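Local coordinates for protein putatuve endo-xylanase (Clostridium stercorarium, PDB 1O8P) that probably binds xylan and cellulose chains, serving as the family 6 carbohydrate-binding module of a putative xylan-degrading endo-xylanase, at residues Glu32-Asp35 with Asn41-Ile44; Phe45-Gly50 with Asn140-Val145; Ser52-Ile57 with Tyr61-Lys66. All blocks are in the same frame, centred on the assembly; numbering follows the deposited sequence.

Contact 1. Residues Glu32-Asp35 with Asn41-Ile44; sequences EDYD and NLQI. With CA (calcium ion), chain B.
Glu32 and Ile44 bring the two backbones closest, their CA atoms 6.3 Å apart, where the loop after strand 29-30 passes the start of strand 43-46. The contact lies at the surface of the beta-sandwich of a family 6 carbohydrate-binding module, beside its calcium site, and it illustrates how one residue can serve a metal and an apolar patch at once. The CB of Glu32 heads for the other segment and lies 3.7 Å from Ile44 CG2, with CG1 of the same isoleucine almost as near, so that both branches of Ile44 bear on this methylene. Beyond CB the glutamate turns away. CG sits between the backbone N and the carbonyl carbon (chi1 69°), and a further bend at chi2 (-83°) swings the carboxylate off Ile44 and onto the calcium ion. Both oxygens reach the metal, unequally: OE1 of Glu32 is 2.6 Å from calcium and OE2 of Glu32 is 2.9 Å away. Gln30, Ser52, Asp142 and a water complete the site. Within the loop, Asp33 is the centre of an inverse gamma turn, closed by a weak bond from Tyr34 N to Glu32 O; Glu32 and Tyr34, on either side of the turn residue, both point toward 41-44. The hydroxyl end of the Tyr34 ring touches both Leu42 and Ile44. Leu42 runs antiparallel alongside it and brings CD2 to 3.9 Å from Tyr34 CE2, while Ile44 points against the tyrosine, with its CD1 beside the hydroxyl. Ile54 and Thr63 flank the tyrosine from the neighbouring strands, joining this surface patch to the interior. The phenol oxygen, Tyr34 OH, touches two methyls set roughly at right angles about it, Leu42 CD2 at 3.9 Å and Ile44 CD1 at 4.1 Å.

Contact 2. Residues Phe45-Gly50 with Asn140-Val145; sequences FSLPGG and NVDWFV. With CA (calcium ion), chain B.
Leu47 and Asp142 meet beside the calcium site of this beta-sandwich carbohydrate-binding module: CD1 of Leu47 lies 3.7 Å from Asp142 OD2, the two side chains meeting at a slant. The second touch is looser, with Phe45 CD2 4.5 Å from Asn140 OD1, and the backbones remain well apart, Leu47 CA being 8.8 Å from Asp142 CA. Van der Waals contact is thus all that joins the segments directly; the Asp142 side of the contact is set by the metal. Asp142 chelates calcium twice, through its backbone O at 2.5 Å and its side-chain OD1 at 2.4 Å. Two features put both oxygens on one ion: the chain departs from the extended form at this residue (psi -58°), and CG stands opposite the backbone N, next to the carbonyl carbon (chi1 -178°). The other carboxylate oxygen, OD2, makes a salt bridge with Arg80 on strand 74-82, a second-shell residue whose charge probably strengthens the hold on this buried acid. Calcium and Arg80 together probably fix the rotation of the carboxylate against which Leu47 packs. Farther out, Leu47 also touches Arg80 and Tyr115, and Phe45 meets Tyr56 edge-to-face, while strand 140-147 is held in its sheet by backbone bonds between Asp142 and both Ala31 and Arg80. Leu47 itself opens a type I beta turn that carries the chain away from strand 43-46, and this turn is closed by Gly50 N donating to Leu47 O over 3.1 Å.

Contact 3. Residues Ser52-Ile57 with Tyr61-Lys66; sequences SAIGYI and YSTTYK. With CA (calcium ion), chain B.
Tyr61 leans its ring on the loop at Tyr56 and Ile57, which follows strand 52-55 in the interior of the beta-sandwich. From CB, which points toward the other segment, the ring brings CD2 to 3.6 Å from Ile57 CA, while the carbonyl carbon of Ile57 lies over one face, offset toward the rim. One atom farther on, CE2 of Tyr61 comes to 3.2 Å from Tyr56 O, a carbonyl placed there by the left-handed backbone of Tyr56 (phi 52°). At the tip, OH is hydrogen-bonded to Asn41 N, so the ring is held at its end as well as on its face. Ile57 CG1 adds a lighter apolar touch, 4.2 Å from Tyr61 CD2.

Deeper in, Ile54 makes the meeting of strands 52-55 and 62-69. Its CG1 sits between the backbone N and the carbonyl carbon (chi1 59°) and the chain is extended beyond (chi2 177°), which carries CD1 out to Thr63 OG1, tip to tip at 4.0 Å, and to Tyr65 OH, which comes from the opposite direction. The two hydroxyls are linked beside the methyl: Thr63 donates to Tyr65, which is hydrogen-bonded in turn to the carbonyl of Ala31. At the other end of the segment, Ser52 O binds calcium at 2.4 Å, and Ser52 N donates to the coordinating water over 2.9 Å.

How the contacts relate
One calcium ion ties the three contacts together: Glu32 of contact 1, Asp142 of contact 2 and Ser52 of contact 3 share it with Gln30 and a water. Contacts 1 and 3 are nearly superposed, their centres about 4 Å apart, whereas the centre of contact 2 lies about 11 Å from each. Backbone pairing adds to the metal. Phe45 N and Ala53 O, 2.9 Å apart, join contacts 2 and 3 within the two-stranded sheet, and Val141 O lies 2.9 Å from Ile54 N. Asp35 N approaches Thr64 O to 2.8 Å between contacts 1 and 3. Along the chain, contact 3 is nested inside the loop that contact 2 closes.

Contact 1. Residues Glu32-Asp35 with Asn41-Ile44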
loop_
_atom_site.group_PDB
_atom_site.type_symbol
_atom_site.label_atom_id
_atom_site.label_comp_id
_atom_site.label_asym_id
_atom_site.label_seq_id
_atom_site.Cartn_x
_atom_site.Cartn_y
_atom_site.Cartn_z
ATOM N N GLU A 32 0.710 -4.487 -6.874
ATOM C CA GLU A 32 0.796 -4.385 -8.333
ATOM C C GLU A 32 -0.594 -4.184 -9.006
ATOM O O GLU A 32 -0.661 -3.883 -10.184
ATOM C CB GLU A 32 1.550 -5.590 -8.957
ATOM C CG GLU A 32 0.837 -6.937 -8.892
ATOM C CD GLU A 32 1.038 -7.648 -7.566
ATOM O OE1 GLU A 32 1.325 -6.982 -6.543
ATOM O OE2 GLU A 32 0.885 -8.884 -7.520
ATOM N N ASP A 33 -1.688 -4.330 -8.258
ATOM C CA ASP A 33 -3.017 -4.141 -8.875
ATOM C C ASP A 33 -3.533 -2.706 -8.690
ATOM O O ASP A 33 -4.655 -2.499 -8.233
ATOM C CB ASP A 33 -4.031 -5.122 -8.298
ATOM C CG ASP A 33 -3.727 -6.576 -8.636
ATOM O OD1 ASP A 33 -2.979 -6.894 -9.577
ATOM O OD2 ASP A 33 -4.248 -7.501 -7.990
ATOM N N TYR A 34 -2.698 -1.726 -9.011
ATOM C CA TYR A 34 -3.090 -0.339 -8.929
ATOM C C TYR A 34 -3.843 0.083 -10.202
ATOM O O TYR A 34 -3.604 -0.451 -11.300
ATOM C CB TYR A 34 -1.869 0.561 -8.673
ATOM C CG TYR A 34 -0.757 0.392 -9.686
ATOM C CD1 TYR A 34 -0.793 1.061 -10.905
ATOM C CD2 TYR A 34 0.332 -0.432 -9.420
ATOM C CE1 TYR A 34 0.227 0.914 -11.831
ATOM C CE2 TYR A 34 1.369 -0.598 -10.343
ATOM C CZ TYR A 34 1.312 0.084 -11.543
ATOM O OH TYR A 34 2.333 -0.079 -12.465
ATOM N N ASP A 35 -4.765 1.027 -10.041
ATOM C CA ASP A 35 -5.572 1.507 -11.153
ATOM C C ASP A 35 -4.905 2.694 -11.791
ATOM O O ASP A 35 -5.170 3.007 -12.920
ATOM C CB ASP A 35 -6.937 1.896 -10.637
ATOM C CG ASP A 35 -7.653 0.729 -10.033
ATOM O OD1 ASP A 35 -8.152 -0.087 -10.823
ATOM O OD2 ASP A 35 -7.732 0.508 -8.798
ATOM N N ASN A 41 9.536 5.655 -13.113
ATOM C CA ASN A 41 10.326 4.429 -13.016
ATOM C C ASN A 41 9.606 3.221 -12.451
ATOM O O ASN A 41 10.157 2.124 -12.496
ATOM C CB ASN A 41 11.546 4.664 -12.130
ATOM C CG ASN A 41 12.554 5.638 -12.748
ATOM O OD1 ASN A 41 12.402 6.057 -13.892
ATOM N ND2 ASN A 41 13.587 5.983 -11.990
ATOM N N LEU A 42 8.410 3.421 -11.891
ATOM C CA LEU A 42 7.739 2.401 -11.104
ATOM C C LEU A 42 7.618 1.145 -11.937
ATOM O O LEU A 42 7.284 1.228 -13.106
ATOM C CB LEU A 42 6.348 2.866 -10.640
ATOM C CG LEU A 42 5.821 2.197 -9.355
ATOM C CD1 LEU A 42 5.070 3.170 -8.451
ATOM C CD2 LEU A 42 4.897 1.071 -9.753
ATOM N N GLN A 43 7.877 -0.006 -11.323
ATOM C CA GLN A 43 7.825 -1.308 -12.043
ATOM C C GLN A 43 7.280 -2.427 -11.200
ATOM O O GLN A 43 7.330 -2.340 -9.988
ATOM C CB GLN A 43 9.231 -1.712 -12.469
ATOM C CG GLN A 43 9.444 -1.520 -13.920
ATOM C CD GLN A 43 10.890 -1.461 -14.209
ATOM O OE1 GLN A 43 11.604 -2.473 -14.052
ATOM N NE2 GLN A 43 11.362 -0.285 -14.604
ATOM N N ILE A 44 6.832 -3.510 -11.842
ATOM C CA ILE A 44 6.421 -4.703 -11.118
ATOM C C ILE A 44 7.488 -5.762 -11.321
ATOM O O ILE A 44 7.902 -6.022 -12.459
ATOM C CB ILE A 44 5.025 -5.168 -11.614
ATOM C CG1 ILE A 44 3.997 -4.024 -11.463
ATOM C CG2 ILE A 44 4.604 -6.469 -10.940
ATOM C CD1 ILE A 44 2.742 -4.137 -12.336
HETATM CA CA CA B . 1.931 -8.822 -4.833
HETATM O O HOH W 1 1.684 -10.972 -5.995
#

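Contact 2. Residues Phe45-Gly50 with Asn140-Val145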
loop_
_atom_site.group_PDB
_atom_site.type_symbol
_atom_site.label_atom_id
_atom_site.label_comp_id
_atom_site.label_asym_id
_atom_site.label_seq_id
_atom_site.Cartn_x
_atom_site.Cartn_y
_atom_site.Cartn_z
ATOM N N PHE A 45 7.942 -6.357 -10.223
ATOM C CA PHE A 45 8.981 -7.362 -10.233
ATOM C C PHE A 45 8.421 -8.701 -9.769
ATOM O O PHE A 45 7.617 -8.752 -8.833
ATOM C CB PHE A 45 10.149 -6.983 -9.307
ATOM C CG PHE A 45 10.821 -5.699 -9.675
ATOM C CD1 PHE A 45 11.321 -5.506 -10.971
ATOM C CD2 PHE A 45 10.984 -4.693 -8.722
ATOM C CE1 PHE A 45 11.920 -4.328 -11.329
ATOM C CE2 PHE A 45 11.602 -3.498 -9.083
ATOM C CZ PHE A 45 12.050 -3.321 -10.405
ATOM N N SER A 46 8.880 -9.778 -10.387
ATOM C CA SER A 46 8.469 -11.096 -9.945
ATOM C C SER A 46 9.278 -11.496 -8.699
ATOM O O SER A 46 10.433 -11.072 -8.530
ATOM C CB SER A 46 8.603 -12.106 -11.092
ATOM O OG SER A 46 9.933 -12.060 -11.556
ATOM N N LEU A 47 8.650 -12.239 -7.797
ATOM C CA LEU A 47 9.317 -12.656 -6.570
ATOM C C LEU A 47 9.775 -14.089 -6.778
ATOM O O LEU A 47 9.048 -14.846 -7.422
ATOM C CB LEU A 47 8.365 -12.537 -5.364
ATOM C CG LEU A 47 7.742 -11.170 -5.070
ATOM C CD1 LEU A 47 6.778 -11.321 -3.910
ATOM C CD2 LEU A 47 8.766 -10.099 -4.782
ATOM N N PRO A 48 10.970 -14.458 -6.279
ATOM C CA PRO A 48 11.501 -15.825 -6.450
ATOM C C PRO A 48 10.513 -16.959 -6.156
ATOM O O PRO A 48 10.447 -17.905 -6.970
ATOM C CB PRO A 48 12.681 -15.882 -5.472
ATOM C CG PRO A 48 13.126 -14.464 -5.340
ATOM C CD PRO A 48 11.909 -13.600 -5.532
ATOM N N GLY A 49 9.752 -16.895 -5.064
ATOM C CA GLY A 49 8.837 -17.999 -4.790
ATOM C C GLY A 49 7.412 -17.969 -5.394
ATOM O O GLY A 49 6.542 -18.743 -4.943
ATOM N N GLY A 50 7.188 -17.110 -6.406
ATOM C CA GLY A 50 5.852 -16.788 -6.920
ATOM C C GLY A 50 5.319 -15.428 -6.445
ATOM O O GLY A 50 5.595 -14.989 -5.321
ATOM N N ASN A 140 9.885 -1.843 -1.651
ATOM C CA ASN A 140 9.080 -2.782 -2.446
ATOM C C ASN A 140 7.838 -3.196 -1.669
ATOM O O ASN A 140 7.904 -3.421 -0.475
ATOM C CB ASN A 140 9.881 -4.016 -2.820
ATOM C CG ASN A 140 10.967 -3.733 -3.863
ATOM O OD1 ASN A 140 11.641 -4.645 -4.282
ATOM N ND2 ASN A 140 11.121 -2.486 -4.294
ATOM N N VAL A 141 6.698 -3.277 -2.364
ATOM C CA VAL A 141 5.437 -3.593 -1.736
ATOM C C VAL A 141 4.808 -4.768 -2.472
ATOM O O VAL A 141 4.537 -4.683 -3.668
ATOM C CB VAL A 141 4.464 -2.407 -1.709
ATOM C CG1 VAL A 141 3.281 -2.712 -0.728
ATOM C CG2 VAL A 141 5.191 -1.069 -1.336
ATOM N N ASP A 142 4.620 -5.869 -1.742
ATOM C CA ASP A 142 4.010 -7.080 -2.281
ATOM C C ASP A 142 2.491 -6.856 -2.223
ATOM O O ASP A 142 1.829 -6.878 -3.243
ATOM C CB ASP A 142 4.449 -8.285 -1.438
ATOM C CG ASP A 142 3.920 -9.580 -1.937
ATOM O OD1 ASP A 142 3.136 -9.630 -2.933
ATOM O OD2 ASP A 142 4.231 -10.630 -1.362
ATOM N N TRP A 143 1.965 -6.594 -1.023
ATOM C CA TRP A 143 0.536 -6.371 -0.840
ATOM C C TRP A 143 0.312 -5.566 0.401
ATOM O O TRP A 143 1.251 -5.350 1.191
ATOM C CB TRP A 143 -0.274 -7.691 -0.771
ATOM C CG TRP A 143 0.252 -8.750 0.147
ATOM C CD1 TRP A 143 0.871 -9.933 -0.227
ATOM C CD2 TRP A 143 0.173 -8.787 1.591
ATOM N NE1 TRP A 143 1.182 -10.683 0.886
ATOM C CE2 TRP A 143 0.776 -10.010 2.014
ATOM C CE3 TRP A 143 -0.356 -7.925 2.568
ATOM C CZ2 TRP A 143 0.887 -10.373 3.385
ATOM C CZ3 TRP A 143 -0.234 -8.262 3.927
ATOM C CH2 TRP A 143 0.370 -9.487 4.327
ATOM N N PHE A 144 -0.940 -5.126 0.563
ATOM C CA PHE A 144 -1.393 -4.445 1.776
ATOM C C PHE A 144 -2.823 -4.842 2.094
ATOM O O PHE A 144 -3.567 -5.320 1.228
ATOM C CB PHE A 144 -1.173 -2.903 1.723
ATOM C CG PHE A 144 -2.066 -2.159 0.760
ATOM C CD1 PHE A 144 -1.817 -2.191 -0.626
ATOM C CD2 PHE A 144 -3.114 -1.378 1.225
ATOM C CE1 PHE A 144 -2.629 -1.503 -1.544
ATOM C CE2 PHE A 144 -3.927 -0.667 0.292
ATOM C CZ PHE A 144 -3.678 -0.736 -1.079
ATOM N N VAL A 145 -3.204 -4.686 3.344
ATOM C CA VAL A 145 -4.508 -5.154 3.779
ATOM C C VAL A 145 -4.904 -4.385 5.031
ATOM O O VAL A 145 -4.050 -3.863 5.739
ATOM C CB VAL A 145 -4.553 -6.746 3.983
ATOM C CG1 VAL A 145 -3.736 -7.213 5.219
ATOM C CG2 VAL A 145 -6.003 -7.231 4.098
HETATM CA CA CA B . 1.931 -8.822 -4.833
HETATM O O HOH W 1 1.684 -10.972 -5.995
#

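Contact 3. Residues Ser52-Ile57 with Tyr61-Lys66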
loop_
_atom_site.group_PDB
_atom_site.type_symbol
_atom_site.label_atom_id
_atom_site.label_comp_id
_atom_site.label_asym_id
_atom_site.label_seq_id
_atom_site.Cartn_x
_atom_site.Cartn_y
_atom_site.Cartn_z
ATOM N N SER A 52 4.328 -11.090 -7.127
ATOM C CA SER A 52 4.937 -9.866 -7.654
ATOM C C SER A 52 4.906 -8.748 -6.632
ATOM O O SER A 52 4.115 -8.787 -5.697
ATOM C CB SER A 52 4.209 -9.376 -8.918
ATOM O OG SER A 52 4.178 -10.346 -9.936
ATOM N N ALA A 53 5.752 -7.737 -6.824
ATOM C CA ALA A 53 5.763 -6.607 -5.930
ATOM C C ALA A 53 6.045 -5.375 -6.762
ATOM O O ALA A 53 6.656 -5.445 -7.813
ATOM C CB ALA A 53 6.808 -6.794 -4.836
ATOM N N ILE A 54 5.530 -4.243 -6.347
ATOM C CA ILE A 54 5.987 -3.008 -6.970
ATOM C C ILE A 54 7.362 -2.608 -6.382
ATOM O O ILE A 54 7.653 -2.893 -5.218
ATOM C CB ILE A 54 4.904 -1.920 -6.872
ATOM C CG1 ILE A 54 4.540 -1.632 -5.386
ATOM C CG2 ILE A 54 3.651 -2.375 -7.713
ATOM C CD1 ILE A 54 3.529 -0.516 -5.146
ATOM N N GLY A 55 8.176 -1.941 -7.209
ATOM C CA GLY A 55 9.508 -1.460 -6.858
ATOM C C GLY A 55 9.941 -0.328 -7.814
ATOM O O GLY A 55 9.092 0.170 -8.567
ATOM N N TYR A 56 11.249 0.024 -7.808
ATOM C CA TYR A 56 11.843 1.197 -8.477
ATOM C C TYR A 56 11.062 2.429 -8.062
ATOM O O TYR A 56 10.800 3.331 -8.864
ATOM C CB TYR A 56 11.952 1.075 -10.015
ATOM C CG TYR A 56 13.059 0.189 -10.594
ATOM C CD1 TYR A 56 13.899 -0.592 -9.779
ATOM C CD2 TYR A 56 13.236 0.103 -11.974
ATOM C CE1 TYR A 56 14.898 -1.426 -10.332
ATOM C CE2 TYR A 56 14.205 -0.712 -12.543
ATOM C CZ TYR A 56 15.050 -1.488 -11.731
ATOM O OH TYR A 56 16.009 -2.316 -12.322
ATOM N N ILE A 57 10.679 2.453 -6.783
ATOM C CA ILE A 57 9.918 3.556 -6.171
ATOM C C ILE A 57 10.856 4.645 -5.635
ATOM O O ILE A 57 11.949 4.355 -5.160
ATOM C CB ILE A 57 8.947 3.004 -5.078
ATOM C CG1 ILE A 57 7.671 2.424 -5.729
ATOM C CG2 ILE A 57 8.635 4.038 -3.977
ATOM C CD1 ILE A 57 6.906 1.498 -4.809
ATOM N N TYR A 61 6.536 9.252 -5.307
ATOM C CA TYR A 61 5.723 8.235 -6.046
ATOM C C TYR A 61 4.458 7.841 -5.289
ATOM O O TYR A 61 4.358 8.043 -4.083
ATOM C CB TYR A 61 6.503 6.956 -6.301
ATOM C CG TYR A 61 7.522 7.016 -7.402
ATOM C CD1 TYR A 61 8.168 8.214 -7.737
ATOM C CD2 TYR A 61 7.864 5.845 -8.095
ATOM C CE1 TYR A 61 9.127 8.256 -8.764
ATOM C CE2 TYR A 61 8.796 5.855 -9.135
ATOM C CZ TYR A 61 9.427 7.056 -9.462
ATOM O OH TYR A 61 10.369 7.029 -10.439
ATOM N N SER A 62 3.491 7.278 -6.006
ATOM C CA SER A 62 2.207 6.980 -5.437
ATOM C C SER A 62 1.481 5.953 -6.302
ATOM O O SER A 62 1.734 5.856 -7.513
ATOM C CB SER A 62 1.354 8.265 -5.276
ATOM O OG SER A 62 0.879 8.726 -6.536
ATOM N N THR A 63 0.630 5.149 -5.657
ATOM C CA THR A 63 -0.229 4.208 -6.352
ATOM C C THR A 63 -1.616 4.379 -5.813
ATOM O O THR A 63 -1.808 4.657 -4.628
ATOM C CB THR A 63 0.262 2.741 -6.245
ATOM O OG1 THR A 63 0.882 2.542 -4.989
ATOM C CG2 THR A 63 1.383 2.453 -7.200
ATOM N N THR A 64 -2.590 4.230 -6.703
ATOM C CA THR A 64 -3.963 4.440 -6.363
ATOM C C THR A 64 -4.718 3.160 -6.621
ATOM O O THR A 64 -4.543 2.542 -7.673
ATOM C CB THR A 64 -4.534 5.560 -7.233
ATOM O OG1 THR A 64 -3.893 6.794 -6.901
ATOM C CG2 THR A 64 -6.076 5.790 -6.974
ATOM N N TYR A 65 -5.578 2.811 -5.669
ATOM C CA TYR A 65 -6.388 1.600 -5.660
ATOM C C TYR A 65 -7.816 2.024 -5.422
ATOM O O TYR A 65 -8.214 2.358 -4.300
ATOM C CB TYR A 65 -5.911 0.638 -4.537
ATOM C CG TYR A 65 -4.444 0.363 -4.654
ATOM C CD1 TYR A 65 -3.497 1.277 -4.153
ATOM C CD2 TYR A 65 -3.987 -0.790 -5.289
ATOM C CE1 TYR A 65 -2.151 1.035 -4.271
ATOM C CE2 TYR A 65 -2.629 -1.039 -5.413
ATOM C CZ TYR A 65 -1.717 -0.116 -4.902
ATOM O OH TYR A 65 -0.366 -0.322 -5.047
ATOM N N LYS A 66 -8.595 1.987 -6.498
ATOM C CA LYS A 66 -9.961 2.472 -6.494
ATOM C C LYS A 66 -10.919 1.449 -5.949
ATOM O O LYS A 66 -10.645 0.272 -5.983
ATOM C CB LYS A 66 -10.356 2.861 -7.931
ATOM C CG LYS A 66 -9.681 4.127 -8.427
ATOM C CD LYS A 66 -10.223 4.506 -9.805
ATOM C CE LYS A 66 -11.024 5.821 -9.757
ATOM N NZ LYS A 66 -12.373 5.741 -9.027
HETATM CA CA CA B . 1.931 -8.822 -4.833
HETATM O O HOH W 1 1.684 -10.972 -5.995
#